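Local coordinates for protein phosphoribosylaminoimidazole carboxylase (Bombyx mori, PDB 4JA0) that probably catalyses two steps of purine biosynthesis, AIR carboxylation and SAICAR formation, in one bifunctional, eight-chain enzyme, at residues A[74-79]-A[176-181]; A[87-92]-A[208-213]; A[141-144]-A[150-153]; A[169-174]-A[195-200]. All coordinates share one frame; numbering follows the deposited sequence.

Contact 1 (A[74-79]-A[176-181]); sequences AGIKTA and FEILEK
Ala74 and Ile76 converge on Ile178 where helix 57-74 ends in a Schellman motif, an example of a helix end whose last residue and following loop pack on one side chain. Gly75, with positive phi, is the first residue to leave helical angles, in a backbone conformation that would jam a CB against the preceding carbonyl. The turn places apolar groups before and after it on the same partner, Ile178 of helix 162-183. The tight part is small and wholly buried. Ile178 CD1 lies 3.8 Å from Ala74 CB, while Ile76 and Ile178 reach toward each other tip to tip, Ile76 CG1 stopping 4.2 Å from the same methyl. With CG1 of Ile178 set anti to its carbonyl carbon (chi1 -70°) and the chain then extended, CD1 is carried outward from the helix to where both partners meet it from one side. Leu71, one turn earlier on helix 57-74, also touches Ile178. Beyond Ile76 the contact loosens, for the loop draws away toward strand 80-83 and Lys77 is exposed. Its side chain doubles back on the turn, NZ donating to Gly75 O at 3.2 Å, in the carbonyl plane and at 153° to the C=O bond.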
loop_
_atom_site.group_PDB
_atom_site.type_symbol
_atom_site.label_atom_id
_atom_site.label_comp_id
_atom_site.label_asym_id
_atom_site.label_seq_id
_atom_site.Cartn_x
_atom_site.Cartn_y
_atom_site.Cartn_z
ATOM N N ALA A 74 20.607 -27.057 -30.126
ATOM C CA ALA A 74 19.409 -26.722 -29.355
ATOM C C ALA A 74 19.648 -26.972 -27.879
ATOM O O ALA A 74 18.993 -26.381 -27.030
ATOM C CB ALA A 74 18.209 -27.522 -29.845
ATOM N N GLY A 75 20.596 -27.851 -27.580
ATOM C CA GLY A 75 20.974 -28.129 -26.204
ATOM C C GLY A 75 20.614 -29.542 -25.775
ATOM O O GLY A 75 20.941 -29.941 -24.660
ATOM N N ILE A 76 19.965 -30.299 -26.663
ATOM C CA ILE A 76 19.656 -31.705 -26.410
ATOM C C ILE A 76 20.976 -32.461 -26.226
ATOM O O ILE A 76 21.948 -32.199 -26.933
ATOM C CB ILE A 76 18.883 -32.343 -27.589
ATOM C CG1 ILE A 76 17.593 -31.581 -27.926
ATOM C CG2 ILE A 76 18.584 -33.802 -27.299
ATOM C CD1 ILE A 76 16.404 -31.941 -27.064
ATOM N N LYS A 77 21.025 -33.375 -25.265
ATOM C CA LYS A 77 22.238 -34.150 -24.993
ATOM C C LYS A 77 22.347 -35.439 -25.835
ATOM O O LYS A 77 21.454 -36.298 -25.800
ATOM C CB LYS A 77 22.305 -34.496 -23.505
ATOM C CG LYS A 77 22.379 -33.298 -22.561
ATOM C CD LYS A 77 23.622 -32.432 -22.806
ATOM C CE LYS A 77 23.703 -31.270 -21.796
ATOM N NZ LYS A 77 22.888 -30.063 -22.135
ATOM N N THR A 78 23.433 -35.566 -26.596
ATOM C CA THR A 78 23.590 -36.705 -27.516
ATOM C C THR A 78 24.912 -37.452 -27.330
ATOM O O THR A 78 25.845 -36.954 -26.701
ATOM C CB THR A 78 23.495 -36.272 -28.994
ATOM O OG1 THR A 78 24.359 -35.157 -29.225
ATOM C CG2 THR A 78 22.070 -35.888 -29.346
ATOM N N ALA A 79 24.980 -38.655 -27.881
ATOM C CA ALA A 79 26.201 -39.439 -27.839
ATOM C C ALA A 79 27.110 -38.987 -28.981
ATOM O O ALA A 79 28.280 -39.365 -29.046
ATOM C CB ALA A 79 25.886 -40.925 -27.954
ATOM N N PHE A 176 11.308 -34.280 -32.075
ATOM C CA PHE A 176 10.376 -34.227 -33.173
ATOM C C PHE A 176 9.954 -32.770 -33.452
ATOM O O PHE A 176 9.954 -32.325 -34.597
ATOM C CB PHE A 176 9.140 -35.055 -32.869
ATOM C CG PHE A 176 8.121 -34.998 -33.956
ATOM C CD1 PHE A 176 8.155 -35.902 -34.996
ATOM C CD2 PHE A 176 7.182 -33.967 -33.993
ATOM C CE1 PHE A 176 7.226 -35.814 -36.016
ATOM C CE2 PHE A 176 6.262 -33.868 -35.010
ATOM C CZ PHE A 176 6.276 -34.788 -36.020
ATOM N N GLU A 177 9.615 -32.021 -32.411
ATOM C CA GLU A 177 9.127 -30.665 -32.607
ATOM C C GLU A 177 10.188 -29.745 -33.233
ATOM O O GLU A 177 9.891 -28.955 -34.143
ATOM C CB GLU A 177 8.648 -30.106 -31.276
ATOM C CG GLU A 177 7.289 -30.645 -30.821
ATOM C CD GLU A 177 6.978 -30.269 -29.375
ATOM O OE1 GLU A 177 7.941 -29.955 -28.631
ATOM O OE2 GLU A 177 5.783 -30.274 -28.983
ATOM N N ILE A 178 11.431 -29.899 -32.786
ATOM C CA ILE A 178 12.559 -29.146 -33.319
ATOM C C ILE A 178 12.798 -29.419 -34.793
ATOM O O ILE A 178 12.886 -28.495 -35.592
ATOM C CB ILE A 178 13.850 -29.503 -32.560
ATOM C CG1 ILE A 178 13.785 -28.949 -31.143
ATOM C CG2 ILE A 178 15.089 -28.990 -33.310
ATOM C CD1 ILE A 178 14.911 -29.399 -30.288
ATOM N N LEU A 179 12.876 -30.697 -35.136
ATOM C CA LEU A 179 13.103 -31.128 -36.507
ATOM C C LEU A 179 11.902 -30.808 -37.385
ATOM O O LEU A 179 12.058 -30.509 -38.577
ATOM C CB LEU A 179 13.404 -32.624 -36.550
ATOM C CG LEU A 179 14.664 -33.006 -35.779
ATOM C CD1 LEU A 179 14.806 -34.499 -35.780
ATOM C CD2 LEU A 179 15.883 -32.358 -36.404
ATOM N N GLU A 180 10.713 -30.863 -36.789
ATOM C CA GLU A 180 9.485 -30.536 -37.492
ATOM C C GLU A 180 9.605 -29.101 -37.948
ATOM O O GLU A 180 9.259 -28.753 -39.087
ATOM C CB GLU A 180 8.262 -30.714 -36.577
ATOM C CG GLU A 180 6.932 -30.479 -37.292
ATOM C CD GLU A 180 5.674 -30.575 -36.415
ATOM O OE1 GLU A 180 4.600 -30.891 -36.991
ATOM O OE2 GLU A 180 5.736 -30.343 -35.182
ATOM N N LYS A 181 10.127 -28.273 -37.042
ATOM C CA LYS A 181 10.307 -26.855 -37.288
ATOM C C LYS A 181 11.370 -26.625 -38.374
ATOM O O LYS A 181 11.126 -25.915 -39.356
ATOM C CB LYS A 181 10.712 -26.190 -35.974
ATOM C CG LYS A 181 10.173 -24.794 -35.801
ATOM C CD LYS A 181 8.651 -24.814 -35.879
ATOM C CE LYS A 181 8.000 -25.204 -34.574
ATOM N NZ LYS A 181 6.514 -25.129 -34.714
#

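Contact 2 (A[87-92]-A[208-213]); sequences TAFLSK and ADVIDS
Phe89 and Val210 mark the nearest backbone approach of segments 87-92 and 208-213, yet their CA atoms stand 10.2 Å apart, too far for any pairing of main chains. Side chains and one water span the interval instead. Phe89, on strand 88-91, has its CB directed at the loop, and its CG sits between the backbone N and the carbonyl carbon (chi1 70°), the crowded position. The ring presents its edge to the loop: Val210 CG2 lies in the ring plane, 4.0 Å from Phe89 CE2 and nearly as close to Phe89 CZ. The two side chains cross obliquely, and the valine uses just this one branch. Also near the ring plane, Asp209 O comes within 4.0 Å of Phe89 CZ, a van der Waals approach. Phe80 meets the phenylalanine edge to face, and Asn64 of helix 57-74 touches both Phe89 and Val210, tying strand, helix and loop together.

At the other end a water joins Ser91 and Ala208. It donates to Ala208 O at 2.8 Å and is also hydrogen-bonded to Ser91 OG at 3.2 Å. The loop carrying Val210 runs between strands 205-207 and 216-220 of the sheet built on strand 188-200, whereas Phe89 belongs to the one containing strands 36-43 and 80-83. The join between these two sheets of the SAICAR synthetase region is therefore chemically mixed: dispersion at a buried ring edge fixes little direction, while the water satisfies a main-chain carbonyl that the serine does not meet directly.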
loop_
_atom_site.group_PDB
_atom_site.type_symbol
_atom_site.label_atom_id
_atom_site.label_comp_id
_atom_site.label_asym_id
_atom_site.label_seq_id
_atom_site.Cartn_x
_atom_site.Cartn_y
_atom_site.Cartn_z
ATOM N N THR A 87 31.641 -42.287 -44.031
ATOM C CA THR A 87 30.663 -43.329 -43.755
ATOM C C THR A 87 30.532 -43.646 -42.270
ATOM O O THR A 87 29.640 -44.397 -41.864
ATOM C CB THR A 87 31.046 -44.618 -44.486
ATOM O OG1 THR A 87 32.450 -44.853 -44.294
ATOM C CG2 THR A 87 30.759 -44.488 -45.976
ATOM N N ALA A 88 31.393 -43.036 -41.460
ATOM C CA ALA A 88 31.433 -43.333 -40.029
ATOM C C ALA A 88 31.465 -42.083 -39.144
ATOM O O ALA A 88 31.802 -40.993 -39.599
ATOM C CB ALA A 88 32.625 -44.247 -39.716
ATOM N N PHE A 89 31.094 -42.252 -37.879
ATOM C CA PHE A 89 31.215 -41.172 -36.906
ATOM C C PHE A 89 31.584 -41.635 -35.495
ATOM O O PHE A 89 31.372 -42.794 -35.129
ATOM C CB PHE A 89 29.940 -40.317 -36.851
ATOM C CG PHE A 89 28.751 -41.017 -36.248
ATOM C CD1 PHE A 89 28.603 -41.110 -34.868
ATOM C CD2 PHE A 89 27.762 -41.546 -37.059
ATOM C CE1 PHE A 89 27.513 -41.745 -34.310
ATOM C CE2 PHE A 89 26.668 -42.175 -36.512
ATOM C CZ PHE A 89 26.540 -42.272 -35.136
ATOM N N LEU A 90 32.091 -40.694 -34.703
ATOM C CA LEU A 90 32.464 -40.939 -33.323
ATOM C C LEU A 90 31.340 -40.603 -32.374
ATOM O O LEU A 90 30.749 -39.518 -32.427
ATOM C CB LEU A 90 33.694 -40.119 -32.943
ATOM C CG LEU A 90 34.885 -40.661 -33.714
ATOM C CD1 LEU A 90 36.062 -39.696 -33.715
ATOM C CD2 LEU A 90 35.258 -42.008 -33.099
ATOM N N SER A 91 31.093 -41.541 -31.471
ATOM C CA SER A 91 29.982 -41.475 -30.548
ATOM C C SER A 91 30.501 -41.685 -29.138
ATOM O O SER A 91 31.453 -42.441 -28.923
ATOM C CB SER A 91 28.971 -42.572 -30.920
ATOM O OG SER A 91 27.991 -42.777 -29.913
ATOM N N LYS A 92 29.878 -41.017 -28.170
ATOM C CA LYS A 92 30.165 -41.294 -26.766
ATOM C C LYS A 92 29.602 -42.687 -26.441
ATOM O O LYS A 92 28.454 -42.984 -26.778
ATOM C CB LYS A 92 29.564 -40.203 -25.866
ATOM N N ALA A 208 21.020 -41.381 -28.825
ATOM C CA ALA A 208 22.224 -42.137 -29.120
ATOM C C ALA A 208 22.303 -42.974 -30.384
ATOM O O ALA A 208 23.375 -43.514 -30.692
ATOM C CB ALA A 208 22.541 -43.005 -27.927
ATOM N N ASP A 209 21.217 -43.102 -31.126
ATOM C CA ASP A 209 21.284 -43.990 -32.288
ATOM C C ASP A 209 21.759 -43.250 -33.534
ATOM O O ASP A 209 22.894 -42.788 -33.612
ATOM C CB ASP A 209 19.939 -44.703 -32.528
ATOM C CG ASP A 209 20.042 -45.834 -33.556
ATOM O OD1 ASP A 209 18.987 -46.271 -34.080
ATOM O OD2 ASP A 209 21.179 -46.279 -33.839
ATOM N N VAL A 210 20.867 -43.179 -34.509
ATOM C CA VAL A 210 21.133 -42.623 -35.810
ATOM C C VAL A 210 19.805 -42.052 -36.273
ATOM O O VAL A 210 18.780 -42.719 -36.196
ATOM C CB VAL A 210 21.599 -43.715 -36.763
ATOM C CG1 VAL A 210 21.214 -43.374 -38.179
ATOM C CG2 VAL A 210 23.095 -43.915 -36.631
ATOM N N ILE A 211 19.795 -40.810 -36.729
ATOM C CA ILE A 211 18.578 -40.285 -37.311
ATOM C C ILE A 211 18.895 -39.949 -38.763
ATOM O O ILE A 211 19.616 -38.990 -39.033
ATOM C CB ILE A 211 18.044 -39.047 -36.533
ATOM C CG1 ILE A 211 18.021 -39.326 -35.026
ATOM C CG2 ILE A 211 16.657 -38.656 -37.015
ATOM C CD1 ILE A 211 17.575 -38.144 -34.183
ATOM N N ASP A 212 18.391 -40.762 -39.694
ATOM C CA ASP A 212 18.578 -40.499 -41.119
ATOM C C ASP A 212 17.249 -40.672 -41.858
ATOM O O ASP A 212 16.191 -40.598 -41.233
ATOM C CB ASP A 212 19.678 -41.389 -41.725
ATOM C CG ASP A 212 19.406 -42.885 -41.550
ATOM O OD1 ASP A 212 18.220 -43.262 -41.476
ATOM O OD2 ASP A 212 20.373 -43.692 -41.546
ATOM N N SER A 213 17.292 -40.902 -43.172
ATOM C CA SER A 213 16.053 -41.101 -43.933
ATOM C C SER A 213 15.400 -42.438 -43.668
ATOM O O SER A 213 14.311 -42.701 -44.175
ATOM C CB SER A 213 16.241 -40.912 -45.432
ATOM O OG SER A 213 16.471 -39.555 -45.749
HETATM O O HOH W 1 25.690 -45.053 -30.151
#

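Contact 3 (A[141-144]-A[150-153]); sequences PQWS and SAKF
Trp143 reaches Ala151 and Phe153 with the far corner of its indole. From CB, which points at segment 150-153, the path turns to CG, set anti to the carbonyl carbon (chi1 -83°), which, with chi2 at 18°, sends the six-membered ring toward segment 150-153. CZ3 does most of the touching: it lies 3.5 Å from Phe153 CZ, equally near Phe153 CE1, and 3.7 Å from Ala151 CB. The next atom, CH2, meets Phe153 CZ at 3.8 Å and Ala151 CB at 4.0 Å. A weakly bonded strand about 142-143 leads here into a short helix, 145-150, with Ser144 as its N-cap; Lys152, with positive phi, leaves helical angles at the far end, so that the chain returns to the tryptophan within ten residues. The two side chains approach from opposite directions and their rings meet rim to rim, centroids 5.8 Å apart and planes only 16° from parallel, neither covering the other's face. A serine in place of Trp143 would probably leave the Phe153 rim and Ala151 CB without their shared partner and open a gap beside Phe133, whose ring stacks on the indole. Ala151 CB also rests over one face of Phe153, 3.7 Å above its plane and displaced toward the rim.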
loop_
_atom_site.group_PDB
_atom_site.type_symbol
_atom_site.label_atom_id
_atom_site.label_comp_id
_atom_site.label_asym_id
_atom_site.label_seq_id
_atom_site.Cartn_x
_atom_site.Cartn_y
_atom_site.Cartn_z
ATOM N N PRO A 141 7.298 -55.638 -30.678
ATOM C CA PRO A 141 5.947 -55.294 -30.200
ATOM C C PRO A 141 5.833 -53.973 -29.421
ATOM O O PRO A 141 6.789 -53.495 -28.807
ATOM C CB PRO A 141 5.615 -56.461 -29.255
ATOM C CG PRO A 141 6.938 -56.848 -28.685
ATOM C CD PRO A 141 7.943 -56.637 -29.802
ATOM N N GLN A 142 4.630 -53.410 -29.434
ATOM C CA GLN A 142 4.356 -52.160 -28.761
ATOM C C GLN A 142 4.287 -52.399 -27.246
ATOM O O GLN A 142 3.752 -53.409 -26.784
ATOM C CB GLN A 142 3.049 -51.556 -29.296
ATOM C CG GLN A 142 2.697 -50.167 -28.753
ATOM C CD GLN A 142 1.589 -49.482 -29.550
ATOM O OE1 GLN A 142 1.037 -50.059 -30.482
ATOM N NE2 GLN A 142 1.273 -48.237 -29.192
ATOM N N TRP A 143 4.871 -51.482 -26.479
ATOM C CA TRP A 143 4.817 -51.539 -25.028
ATOM C C TRP A 143 4.172 -50.290 -24.489
ATOM O O TRP A 143 4.263 -49.224 -25.088
ATOM C CB TRP A 143 6.207 -51.642 -24.409
ATOM C CG TRP A 143 6.747 -53.013 -24.368
ATOM C CD1 TRP A 143 6.314 -54.082 -25.095
ATOM C CD2 TRP A 143 7.839 -53.482 -23.567
ATOM N NE1 TRP A 143 7.069 -55.190 -24.795
ATOM C CE2 TRP A 143 8.014 -54.852 -23.863
ATOM C CE3 TRP A 143 8.691 -52.875 -22.638
ATOM C CZ2 TRP A 143 9.010 -55.631 -23.266
ATOM C CZ3 TRP A 143 9.678 -53.650 -22.037
ATOM C CH2 TRP A 143 9.825 -55.019 -22.356
ATOM N N SER A 144 3.551 -50.431 -23.329
ATOM C CA SER A 144 3.048 -49.303 -22.597
ATOM C C SER A 144 4.194 -48.787 -21.738
ATOM O O SER A 144 5.234 -49.453 -21.616
ATOM C CB SER A 144 1.861 -49.721 -21.722
ATOM O OG SER A 144 2.224 -50.727 -20.780
ATOM N N SER A 150 7.767 -51.920 -15.495
ATOM C CA SER A 150 7.729 -53.212 -14.840
ATOM C C SER A 150 8.852 -54.117 -15.361
ATOM O O SER A 150 9.264 -55.053 -14.684
ATOM C CB SER A 150 6.347 -53.857 -15.005
ATOM O OG SER A 150 5.331 -53.109 -14.333
ATOM N N ALA A 151 9.406 -53.779 -16.524
ATOM C CA ALA A 151 10.485 -54.560 -17.123
ATOM C C ALA A 151 11.781 -54.421 -16.335
ATOM O O ALA A 151 12.674 -55.267 -16.438
ATOM C CB ALA A 151 10.709 -54.111 -18.543
ATOM N N LYS A 152 11.862 -53.348 -15.548
ATOM C CA LYS A 152 13.015 -53.061 -14.709
ATOM C C LYS A 152 14.368 -53.147 -15.426
ATOM O O LYS A 152 15.262 -53.872 -14.977
ATOM C CB LYS A 152 12.992 -53.950 -13.462
ATOM C CG LYS A 152 12.006 -53.468 -12.405
ATOM C CD LYS A 152 11.802 -54.499 -11.310
ATOM C CE LYS A 152 10.729 -54.045 -10.322
ATOM N NZ LYS A 152 10.454 -55.085 -9.283
ATOM N N PHE A 153 14.499 -52.427 -16.545
ATOM C CA PHE A 153 15.763 -52.312 -17.269
ATOM C C PHE A 153 16.797 -51.611 -16.381
ATOM O O PHE A 153 16.455 -50.736 -15.579
ATOM C CB PHE A 153 15.577 -51.504 -18.546
ATOM C CG PHE A 153 14.737 -52.177 -19.585
ATOM C CD1 PHE A 153 13.544 -51.600 -20.016
ATOM C CD2 PHE A 153 15.123 -53.385 -20.142
ATOM C CE1 PHE A 153 12.752 -52.225 -20.997
ATOM C CE2 PHE A 153 14.341 -54.006 -21.118
ATOM C CZ PHE A 153 13.157 -53.423 -21.540
#

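Contact 4 (A[169-174]-A[195-200]); sequences RKATIL and IEFGVD
Thr172 OG1 is hydrogen-bonded to Met168 O one turn back, and Phe197 and Ile195 pack against it from the strand. The torsion explains this double role, since OG1 lies anti to the carbonyl carbon and beside the backbone N (chi1 -55°), turned back over its own helix. The oxygen meets Phe197 at the ring edge, in the ring plane, 3.4 Å from CE1. Ile195 CD1 approaches the same oxygen at 3.6 Å and the threonine methyl CG2 at 3.7 Å, the two side chains lying alongside, running opposite ways. On the neighbouring helix position, Ala171 CB comes 3.8 Å from Phe197 CZ, so consecutive helix residues both touch this ring. Shortening Thr172 to an alanine is likely to leave Met168 O without its side-chain mate and to open a gap beside Ile195 CD1, which packs on both OG1 and CG2.

The example is one of helix-on-sheet packing, with every touching residue buried. Trp101 of adjoining strand 100-104 meets Phe197 edge to face and also touches both Thr172 and Ile195. Through Ala171 and Thr172, helix 162-183 thus lies against strand 188-200 and its neighbours in the antiparallel sheet, while Lys170 and Leu174 of the same helix touch the C-terminal helix 396-420.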
loop_
_atom_site.group_PDB
_atom_site.type_symbol
_atom_site.label_atom_id
_atom_site.label_comp_id
_atom_site.label_asym_id
_atom_site.label_seq_id
_atom_site.Cartn_x
_atom_site.Cartn_y
_atom_site.Cartn_z
ATOM N N ARG A 169 10.025 -39.585 -22.923
ATOM C CA ARG A 169 8.822 -39.210 -23.636
ATOM C C ARG A 169 8.930 -37.762 -23.974
ATOM O O ARG A 169 8.731 -37.372 -25.114
ATOM C CB ARG A 169 7.569 -39.417 -22.807
ATOM C CG ARG A 169 6.274 -39.059 -23.538
ATOM C CD ARG A 169 5.210 -38.500 -22.593
ATOM N NE ARG A 169 5.295 -39.120 -21.265
ATOM C CZ ARG A 169 5.650 -38.478 -20.153
ATOM N NH1 ARG A 169 5.901 -37.179 -20.181
ATOM N NH2 ARG A 169 5.723 -39.126 -19.004
ATOM N N LYS A 170 9.280 -36.957 -22.984
ATOM C CA LYS A 170 9.351 -35.525 -23.200
ATOM C C LYS A 170 10.441 -35.178 -24.208
ATOM O O LYS A 170 10.235 -34.326 -25.079
ATOM C CB LYS A 170 9.548 -34.783 -21.876
ATOM C CG LYS A 170 8.302 -34.766 -20.959
ATOM C CD LYS A 170 8.528 -33.862 -19.781
ATOM C CE LYS A 170 9.461 -34.515 -18.804
ATOM N NZ LYS A 170 9.991 -33.584 -17.765
ATOM N N ALA A 171 11.569 -35.874 -24.134
ATOM C CA ALA A 171 12.668 -35.610 -25.055
ATOM C C ALA A 171 12.331 -35.990 -26.486
ATOM O O ALA A 171 12.653 -35.262 -27.420
ATOM C CB ALA A 171 13.924 -36.351 -24.616
ATOM N N THR A 172 11.658 -37.118 -26.650
ATOM C CA THR A 172 11.303 -37.601 -27.976
ATOM C C THR A 172 10.349 -36.617 -28.646
ATOM O O THR A 172 10.542 -36.249 -29.805
ATOM C CB THR A 172 10.670 -39.023 -27.914
ATOM O OG1 THR A 172 11.557 -39.923 -27.236
ATOM C CG2 THR A 172 10.365 -39.573 -29.308
ATOM N N ILE A 173 9.334 -36.173 -27.922
ATOM C CA ILE A 173 8.406 -35.208 -28.488
ATOM C C ILE A 173 9.140 -33.934 -28.869
ATOM O O ILE A 173 8.892 -33.366 -29.933
ATOM C CB ILE A 173 7.282 -34.864 -27.514
ATOM C CG1 ILE A 173 6.502 -36.128 -27.165
ATOM C CG2 ILE A 173 6.370 -33.817 -28.108
ATOM C CD1 ILE A 173 5.473 -35.929 -26.075
ATOM N N LEU A 174 10.072 -33.512 -28.017
ATOM C CA LEU A 174 10.831 -32.273 -28.235
ATOM C C LEU A 174 11.702 -32.302 -29.488
ATOM O O LEU A 174 11.708 -31.355 -30.266
ATOM C CB LEU A 174 11.695 -31.989 -27.003
ATOM C CG LEU A 174 12.482 -30.689 -26.969
ATOM C CD1 LEU A 174 11.585 -29.578 -27.429
ATOM C CD2 LEU A 174 12.934 -30.419 -25.559
ATOM N N ILE A 195 13.584 -42.668 -32.694
ATOM C CA ILE A 195 14.915 -42.448 -32.163
ATOM C C ILE A 195 15.146 -43.502 -31.108
ATOM O O ILE A 195 14.214 -44.202 -30.734
ATOM C CB ILE A 195 15.070 -41.049 -31.543
ATOM C CG1 ILE A 195 13.995 -40.829 -30.484
ATOM C CG2 ILE A 195 14.980 -39.983 -32.591
ATOM C CD1 ILE A 195 14.074 -39.463 -29.810
ATOM N N GLU A 196 16.379 -43.594 -30.621
ATOM C CA GLU A 196 16.733 -44.534 -29.566
ATOM C C GLU A 196 17.659 -43.872 -28.544
ATOM O O GLU A 196 18.439 -43.003 -28.896
ATOM C CB GLU A 196 17.373 -45.783 -30.177
ATOM C CG GLU A 196 16.377 -46.690 -30.919
ATOM C CD GLU A 196 17.044 -47.819 -31.721
ATOM O OE1 GLU A 196 18.196 -48.194 -31.404
ATOM O OE2 GLU A 196 16.412 -48.325 -32.682
ATOM N N PHE A 197 17.575 -44.285 -27.283
ATOM C CA PHE A 197 18.391 -43.699 -26.213
ATOM C C PHE A 197 19.359 -44.719 -25.612
ATOM O O PHE A 197 19.160 -45.934 -25.729
ATOM C CB PHE A 197 17.513 -43.167 -25.075
ATOM C CG PHE A 197 16.694 -41.944 -25.423
ATOM C CD1 PHE A 197 15.348 -42.065 -25.775
ATOM C CD2 PHE A 197 17.250 -40.670 -25.336
ATOM C CE1 PHE A 197 14.592 -40.935 -26.070
ATOM C CE2 PHE A 197 16.502 -39.554 -25.624
ATOM C CZ PHE A 197 15.176 -39.677 -25.988
ATOM N N GLY A 198 20.403 -44.216 -24.960
ATOM C CA GLY A 198 21.342 -45.064 -24.243
ATOM C C GLY A 198 21.722 -44.373 -22.946
ATOM O O GLY A 198 21.420 -43.193 -22.775
ATOM N N VAL A 199 22.378 -45.090 -22.036
ATOM C CA VAL A 199 22.820 -44.509 -20.763
ATOM C C VAL A 199 24.349 -44.485 -20.755
ATOM O O VAL A 199 24.997 -45.527 -20.962
ATOM C CB VAL A 199 22.278 -45.304 -19.536
ATOM C CG1 VAL A 199 22.751 -44.678 -18.238
ATOM C CG2 VAL A 199 20.763 -45.388 -19.578
ATOM N N ASP A 200 24.923 -43.301 -20.535
ATOM C CA ASP A 200 26.380 -43.139 -20.589
ATOM C C ASP A 200 27.025 -43.676 -19.331
ATOM O O ASP A 200 26.322 -44.159 -18.440
ATOM C CB ASP A 200 26.805 -41.684 -20.886
ATOM C CG ASP A 200 26.583 -40.717 -19.708
ATOM O OD1 ASP A 200 26.181 -41.133 -18.592
ATOM O OD2 ASP A 200 26.817 -39.502 -19.910
#

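Contacts 1 and 4 share helix 162-183, their centres 10 Å apart, and meet where Ile76 CD1 packs 4.1 Å from Leu174 CD2. Contact 2 lies 14 Å from each, centre to centre. It joins contact 1 through a probable hydrogen bond, Lys92 N to Ala79 O, and contact 4 through another, Ala208 N to Glu196 O at 3.0 Å, with Ile211 CD1 against Ile195 CG2 at 3.6 Å. Contact 3 stands apart at the surface, its nearest atoms about 8 Å from contact 4, though both reach the same sheet. A bound sulfate, probably from the crystallisation liquor, lies about 5 Å from the Asp209 side chain in contact 2 and may mark a pocket.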